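Local structure of RND efflux system, outer membrane lipoprotein, NodT family (6U94) at residues Y174-L177 / L178-A182; I285-A288 / E289-I293; D419-G422 / V423-A426. The protein probably serves as the outer-membrane channel component of an RND-type efflux system. All coordinates share one frame; numbering follows the deposited sequence. Where two conformers were deposited one is given.

Contact 1 of 3, residues Y174-L177 / L178-A182; sequences YLTL and LADRA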
loop_
_atom_site.group_PDB
_atom_site.type_symbol
_atom_site.label_atom_id
_atom_site.label_comp_id
_atom_site.label_asym_id
_atom_site.label_seq_id
_atom_site.Cartn_x
_atom_site.Cartn_y
_atom_site.Cartn_z
ATOM N N TYR A 174 10.313 -2.554 2.901
ATOM C CA TYR A 174 10.822 -3.872 3.267
ATOM C C TYR A 174 9.937 -4.977 2.706
ATOM O O TYR A 174 10.436 -6.029 2.290
ATOM C CB TYR A 174 10.934 -3.988 4.787
ATOM C CG TYR A 174 11.416 -5.338 5.276
ATOM C CD1 TYR A 174 12.724 -5.749 5.066
ATOM C CD2 TYR A 174 10.563 -6.193 5.964
ATOM C CE1 TYR A 174 13.170 -6.979 5.518
ATOM C CE2 TYR A 174 10.999 -7.426 6.419
ATOM C CZ TYR A 174 12.303 -7.814 6.194
ATOM O OH TYR A 174 12.737 -9.039 6.647
ATOM N N LEU A 175 8.620 -4.756 2.682
ATOM C CA LEU A 175 7.725 -5.716 2.046
ATOM C C LEU A 175 7.988 -5.791 0.548
ATOM O O LEU A 175 8.049 -6.883 -0.028
ATOM C CB LEU A 175 6.270 -5.346 2.326
ATOM C CG LEU A 175 5.814 -5.599 3.765
ATOM C CD1 LEU A 175 4.377 -5.152 3.977
ATOM C CD2 LEU A 175 5.979 -7.067 4.117
ATOM N N THR A 176 8.154 -4.634 -0.099
ATOM C CA THR A 176 8.513 -4.618 -1.515
ATOM C C THR A 176 9.839 -5.332 -1.753
ATOM O O THR A 176 10.011 -6.012 -2.772
ATOM C CB THR A 176 8.571 -3.179 -2.030
ATOM O OG1 THR A 176 7.261 -2.595 -1.975
ATOM C CG2 THR A 176 9.080 -3.128 -3.463
ATOM N N LEU A 177 10.783 -5.202 -0.817
ATOM C CA LEU A 177 12.043 -5.930 -0.930
ATOM C C LEU A 177 11.808 -7.436 -0.953
ATOM O O LEU A 177 12.315 -8.144 -1.831
ATOM C CB LEU A 177 12.970 -5.549 0.222
ATOM C CG LEU A 177 14.291 -6.313 0.300
ATOM C CD1 LEU A 177 15.131 -6.073 -0.946
ATOM C CD2 LEU A 177 15.064 -5.927 1.554
ATOM N N LEU A 178 11.039 -7.943 0.013
ATOM C CA LEU A 178 10.773 -9.374 0.073
ATOM C C LEU A 178 10.001 -9.850 -1.151
ATOM O O LEU A 178 10.160 -11.001 -1.576
ATOM C CB LEU A 178 10.012 -9.708 1.354
ATOM C CG LEU A 178 10.713 -9.293 2.647
ATOM C CD1 LEU A 178 9.930 -9.765 3.857
ATOM C CD2 LEU A 178 12.135 -9.828 2.683
ATOM N N ALA A 179 9.167 -8.984 -1.733
ATOM C CA ALA A 179 8.453 -9.356 -2.950
ATOM C C ALA A 179 9.401 -9.439 -4.140
ATOM O O ALA A 179 9.330 -10.383 -4.932
ATOM C CB ALA A 179 7.325 -8.363 -3.223
ATOM N N ASP A 180 10.306 -8.467 -4.272
ATOM C CA ASP A 180 11.251 -8.469 -5.383
ATOM C C ASP A 180 12.252 -9.613 -5.287
ATOM O O ASP A 180 12.786 -10.040 -6.319
ATOM C CB ASP A 180 11.981 -7.128 -5.453
ATOM C CG ASP A 180 11.179 -6.070 -6.193
ATOM O OD1 ASP A 180 10.505 -6.424 -7.181
ATOM O OD2 ASP A 180 11.216 -4.887 -5.792
ATOM N N ARG A 181 12.525 -10.115 -4.082
ATOM C CA ARG A 181 13.354 -11.309 -3.954
ATOM C C ARG A 181 12.616 -12.536 -4.477
ATOM O O ARG A 181 13.179 -13.340 -5.229
ATOM C CB ARG A 181 13.769 -11.517 -2.499
ATOM C CG ARG A 181 14.783 -10.518 -1.975
ATOM C CD ARG A 181 15.135 -10.835 -0.532
ATOM N NE ARG A 181 16.079 -9.878 0.034
ATOM C CZ ARG A 181 16.570 -9.960 1.267
ATOM N NH1 ARG A 181 16.204 -10.958 2.060
ATOM N NH2 ARG A 181 17.427 -9.046 1.706
ATOM N N ALA A 182 11.349 -12.693 -4.083
ATOM C CA ALA A 182 10.542 -13.793 -4.600
ATOM C C ALA A 182 10.441 -13.729 -6.118
ATOM O O ALA A 182 10.486 -14.762 -6.797
ATOM C CB ALA A 182 9.152 -13.766 -3.966
#
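Tyr174 and Leu178 carry the apolar part of this contact, one helical turn apart. Leu178 CG sits over one face of the Tyr174 ring, 4.3 Å from its centroid, in a CH-pi contact offset toward the rim. Leu178 CD1 comes closest, 3.6 Å from Tyr174 CE2. The ring can reach forward because Tyr174 CG is anti to the backbone N (chi1 178°). Tyr174 OH is buried and has no polar partner in the model. Helix 56-67 lies against the same tyrosine.

Leu177 and Arg181 meet in the same i to i+4 spacing. The extended Arg181 chain passes the leucine, and NH2 ends 3.9 Å from Leu177 CD2. The guanidinium does not bond here; its NH2 donates to Val255 O.

Thr176 and Asp180 run side by side and point the same way. Thr176 CG2 touches Asp180 OD2 at 3.6 Å. The polar ends bond elsewhere: Thr176 OG1 with Asn172 O, and Asp180 OD2 in a salt bridge with Arg90. Asp239 brings a second carboxylate close to Asp180 OD2, and Arg90 may ease that repulsion.

The backbone bonds join Leu178 N to Tyr174 O (3.0 Å) and Asp180 N to Thr176 O (2.9 Å), with Ala179 N and Arg181 N bonded likewise to Leu175 O and Leu177 O. This is regular alpha-helix within the long helix 156-203, packed against helices 211-247 and 421-454 in the helical bundle of an outer membrane factor.

Contact 2 of 3, residues I285-A288 / E289-I293; sequences IMAA and EHRLI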
loop_
_atom_site.group_PDB
_atom_site.type_symbol
_atom_site.label_atom_id
_atom_site.label_comp_id
_atom_site.label_asym_id
_atom_site.label_seq_id
_atom_site.Cartn_x
_atom_site.Cartn_y
_atom_site.Cartn_z
ATOM N N ILE A 285 -7.608 15.706 10.891
ATOM C CA ILE A 285 -8.736 15.982 11.773
ATOM C C ILE A 285 -8.270 16.687 13.046
ATOM O O ILE A 285 -8.982 17.540 13.583
ATOM C CB ILE A 285 -9.511 14.687 12.079
ATOM C CG1 ILE A 285 -10.158 14.151 10.799
ATOM C CG2 ILE A 285 -10.577 14.919 13.154
ATOM C CD1 ILE A 285 -11.089 12.988 11.030
ATOM N N MET A 286 -7.071 16.352 13.539
ATOM C CA MET A 286 -6.496 17.072 14.676
ATOM C C MET A 286 -6.332 18.552 14.360
ATOM O O MET A 286 -6.716 19.417 15.155
ATOM C CB MET A 286 -5.147 16.461 15.062
ATOM C CG MET A 286 -5.204 15.004 15.495
ATOM S SD MET A 286 -3.557 14.334 15.806
ATOM C CE MET A 286 -3.016 15.414 17.132
ATOM N N ALA A 287 -5.766 18.862 13.192
ATOM C CA ALA A 287 -5.587 20.256 12.807
ATOM C C ALA A 287 -6.929 20.952 12.618
ATOM O O ALA A 287 -7.087 22.124 12.982
ATOM C CB ALA A 287 -4.751 20.345 11.531
ATOM N N ALA A 288 -7.912 20.241 12.059
ATOM C CA ALA A 288 -9.227 20.838 11.859
ATOM C C ALA A 288 -9.907 21.136 13.190
ATOM O O ALA A 288 -10.565 22.173 13.337
ATOM C CB ALA A 288 -10.099 19.921 11.001
ATOM N N GLU A 289 -9.768 20.238 14.169
ATOM C CA GLU A 289 -10.344 20.493 15.486
ATOM C C GLU A 289 -9.589 21.596 16.220
ATOM O O GLU A 289 -10.199 22.364 16.971
ATOM C CB GLU A 289 -10.365 19.208 16.315
ATOM C CG GLU A 289 -11.258 18.124 15.725
ATOM C CD GLU A 289 -11.544 16.986 16.687
ATOM O OE1 GLU A 289 -10.623 16.565 17.417
ATOM O OE2 GLU A 289 -12.700 16.513 16.708
ATOM N N HIS A 290 -8.276 21.696 16.005
ATOM C CA HIS A 290 -7.487 22.772 16.603
ATOM C C HIS A 290 -7.935 24.132 16.083
ATOM O O HIS A 290 -8.037 25.105 16.839
ATOM C CB HIS A 290 -6.004 22.536 16.308
ATOM C CG HIS A 290 -5.097 23.625 16.796
ATOM N ND1 HIS A 290 -4.962 24.834 16.145
ATOM C CD2 HIS A 290 -4.257 23.676 17.857
ATOM C CE1 HIS A 290 -4.090 25.586 16.792
ATOM N NE2 HIS A 290 -3.647 24.905 17.833
ATOM N N ARG A 291 -8.198 24.219 14.775
ATOM C CA ARG A 291 -8.656 25.482 14.200
ATOM C C ARG A 291 -10.001 25.902 14.781
ATOM O O ARG A 291 -10.268 27.098 14.947
ATOM C CB ARG A 291 -8.746 25.375 12.677
ATOM C CG ARG A 291 -7.439 25.635 11.954
ATOM C CD ARG A 291 -7.636 25.656 10.446
ATOM N NE ARG A 291 -6.641 24.837 9.762
ATOM C CZ ARG A 291 -6.882 23.630 9.260
ATOM N NH1 ARG A 291 -8.095 23.099 9.352
ATOM N NH2 ARG A 291 -5.913 22.955 8.658
ATOM N N LEU A 292 -10.867 24.935 15.082
ATOM C CA LEU A 292 -12.175 25.266 15.639
ATOM C C LEU A 292 -12.060 25.713 17.090
ATOM O O LEU A 292 -12.797 26.606 17.531
ATOM C CB LEU A 292 -13.117 24.070 15.519
ATOM C CG LEU A 292 -13.729 23.783 14.150
ATOM C CD1 LEU A 292 -14.265 22.366 14.108
ATOM C CD2 LEU A 292 -14.838 24.776 13.849
ATOM N N ILE A 293 -11.147 25.103 17.851
ATOM C CA ILE A 293 -10.940 25.513 19.238
ATOM C C ILE A 293 -10.461 26.956 19.294
ATOM O O ILE A 293 -10.960 27.764 20.087
ATOM C CB ILE A 293 -9.948 24.568 19.940
ATOM C CG1 ILE A 293 -10.563 23.185 20.104
ATOM C CG2 ILE A 293 -9.551 25.130 21.304
ATOM C CD1 ILE A 293 -9.555 22.066 20.229
#
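Glu289 N donates to Ile285 O at 2.9 Å, and the same carbonyl oxygen has Glu289 CG 3.2 Å away. The glutamate thus lies close to the backbone of the preceding turn before its extended chain leads away from the helix toward Arg303 and Tyr367. Its carboxylate bonds outside this turn. OE2 forms a salt bridge with Arg303 and a hydrogen bond with Tyr367 OH.

Three more backbone bonds follow the same i to i+4 pattern. His290 N reaches Met286 O at 2.9 Å, and Arg291 N reaches Ala287 O at 3.0 Å. The last, Leu292 N to Ala288 O, is longer at 3.3 Å and less straight, with an N-H...O angle of 146°.

Bends at chi3 (-132°) and at chi4 (103°) together turn the Arg291 head back over the preceding turn. Ala287 O then lies over one face of the guanidinium, near its rim. NH1 comes within 3.6 Å of Ala288 CA, and NH2 within 4.1 Å of Ala287 CB. These are packing contacts.

Ile285 CG2 touches Glu289 CG at 4.2 Å, where the two side chains cross at a slant. Leu292 packs against Ile299 and Tyr367, while Met286 rests on helix 156-203.

Within this turn the backbone supplies the hydrogen bonds. The buried glutamate charge is met by an arginine and a tyrosine of helices 299-306 and 362-415, which probably favours its ionised form.

Contact 3 of 3, residues D419-G422 / V423-A426; sequences DYFG and VFDA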
loop_
_atom_site.group_PDB
_atom_site.type_symbol
_atom_site.label_atom_id
_atom_site.label_comp_id
_atom_site.label_asym_id
_atom_site.label_seq_id
_atom_site.Cartn_x
_atom_site.Cartn_y
_atom_site.Cartn_z
ATOM N N ASP A 419 3.183 -30.590 -31.529
ATOM C CA ASP A 419 4.425 -29.855 -31.697
ATOM C C ASP A 419 4.781 -29.090 -30.421
ATOM O O ASP A 419 3.994 -28.990 -29.475
ATOM C CB ASP A 419 4.325 -28.899 -32.887
ATOM C CG ASP A 419 3.066 -28.047 -32.854
ATOM O OD1 ASP A 419 2.809 -27.388 -31.824
ATOM O OD2 ASP A 419 2.338 -28.023 -33.870
ATOM N N TYR A 420 5.993 -28.530 -30.408
ATOM C CA TYR A 420 6.499 -27.859 -29.216
ATOM C C TYR A 420 5.814 -26.527 -28.934
ATOM O O TYR A 420 5.965 -26.002 -27.826
ATOM C CB TYR A 420 8.011 -27.638 -29.330
ATOM C CG TYR A 420 8.616 -27.049 -28.077
ATOM C CD1 TYR A 420 8.777 -27.819 -26.934
ATOM C CD2 TYR A 420 9.005 -25.716 -28.032
ATOM C CE1 TYR A 420 9.318 -27.282 -25.780
ATOM C CE2 TYR A 420 9.547 -25.169 -26.882
ATOM C CZ TYR A 420 9.700 -25.957 -25.759
ATOM O OH TYR A 420 10.242 -25.420 -24.615
ATOM N N PHE A 421 5.064 -25.973 -29.890
ATOM C CA PHE A 421 4.438 -24.673 -29.671
ATOM C C PHE A 421 3.537 -24.683 -28.440
ATOM O O PHE A 421 3.447 -23.680 -27.722
ATOM C CB PHE A 421 3.645 -24.249 -30.907
ATOM C CG PHE A 421 2.780 -23.044 -30.681
ATOM C CD1 PHE A 421 3.336 -21.775 -30.636
ATOM C CD2 PHE A 421 1.414 -23.177 -30.497
ATOM C CE1 PHE A 421 2.545 -20.661 -30.419
ATOM C CE2 PHE A 421 0.616 -22.067 -30.278
ATOM C CZ PHE A 421 1.184 -20.807 -30.239
ATOM N N GLY A 422 2.872 -25.809 -28.175
ATOM C CA GLY A 422 1.968 -25.873 -27.037
ATOM C C GLY A 422 2.682 -25.730 -25.706
ATOM O O GLY A 422 2.178 -25.074 -24.790
ATOM N N VAL A 423 3.860 -26.345 -25.577
ATOM C CA VAL A 423 4.668 -26.159 -24.375
ATOM C C VAL A 423 5.147 -24.717 -24.282
ATOM O O VAL A 423 5.105 -24.098 -23.210
ATOM C CB VAL A 423 5.849 -27.148 -24.367
ATOM C CG1 VAL A 423 6.750 -26.894 -23.170
ATOM C CG2 VAL A 423 5.342 -28.585 -24.369
ATOM N N PHE A 424 5.594 -24.156 -25.408
ATOM C CA PHE A 424 6.081 -22.780 -25.426
ATOM C C PHE A 424 5.000 -21.804 -24.978
ATOM O O PHE A 424 5.235 -20.955 -24.109
ATOM C CB PHE A 424 6.581 -22.429 -26.830
ATOM C CG PHE A 424 6.755 -20.957 -27.061
ATOM C CD1 PHE A 424 7.865 -20.295 -26.567
ATOM C CD2 PHE A 424 5.812 -20.235 -27.774
ATOM C CE1 PHE A 424 8.031 -18.941 -26.774
ATOM C CE2 PHE A 424 5.974 -18.876 -27.984
ATOM C CZ PHE A 424 7.085 -18.231 -27.484
ATOM N N ASP A 425 3.804 -21.913 -25.560
ATOM C CA ASP A 425 2.742 -20.962 -25.250
ATOM C C ASP A 425 2.273 -21.099 -23.807
ATOM O O ASP A 425 1.995 -20.094 -23.140
ATOM C CB ASP A 425 1.570 -21.158 -26.214
ATOM C CG ASP A 425 0.445 -20.174 -25.971
ATOM O OD1 ASP A 425 0.718 -19.059 -25.478
ATOM O OD2 ASP A 425 -0.717 -20.521 -26.263
ATOM N N ALA A 426 2.178 -22.333 -23.305
ATOM C CA ALA A 426 1.691 -22.536 -21.944
ATOM C C ALA A 426 2.709 -22.063 -20.911
ATOM O O ALA A 426 2.338 -21.434 -19.912
ATOM C CB ALA A 426 1.346 -24.008 -21.723
#
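Tyr420 meets Val423 and Phe424 across the first turn of a helix. With chi1 at -175° the ring swings from CB, beside the carbonyl carbon, over the turn that follows. CD1 is then 4.0 Å from Val423 CB. Next along the ring, CE1 lies 3.7 Å from Val423 CG1. On the CE2 side, CE2 is 4.0 Å from Phe424 CB. The ring therefore spans two successive residues, and its side chain crosses each at about a right angle. Phe424 N stands over one ring face, but its hydrogen bond goes to Tyr420 O. At the tip, OH passes Val423 CG1 at 4.1 Å and bonds to Gln221 NE2 of helix 211-247. The ring also packs edge-to-face with Phe413 of helix 362-415.

The stretch leads into helix 421-454. Helices 362-415 and 421-454 with the short link between them form a helical hairpin, as in the long coiled-coil helices of outer membrane factors. Asp419, before the turn into the helix, makes a weak capping bond: its OD1 accepts from Phe421 N at 3.3 Å. Regular i to i+4 backbone bonds take over from there. Asp425 N donates to Phe421 O at 2.8 Å, and Ala426 N to Gly422 O.

The Phe421 side chain runs beside that of Asp425, and the two point the same way. Asp425 CB lies over one ring face, toward the rim. The ring and carboxylate planes are 22° apart. The carboxylate has its salt bridge with Arg428, farther along the helix. Phe421 CD1 also touches Phe424 CD2 at 4.1 Å, and both phenylalanines pack on Arg217 of helix 211-247.

From the N terminus the chain meets the three contacts in series. Each joins residues three or four apart in one continuous stretch, so none closes a long loop, and none nests or crosses. Contact 1 comes first, well inside helix 156-203. Contact 2 follows on the short helix 283-294, on the other side of the chain's centre; the centres of the two are about 39 Å apart. The chain then runs through helix 362-415 and turns back; contact 3 lies where it enters helix 421-454. Contacts 2 and 3 are farthest apart, about 64 Å between centres. Helix 156-203 takes part in all three: it carries contact 1, and Met286 of contact 2 and Tyr420 of contact 3 pack on it.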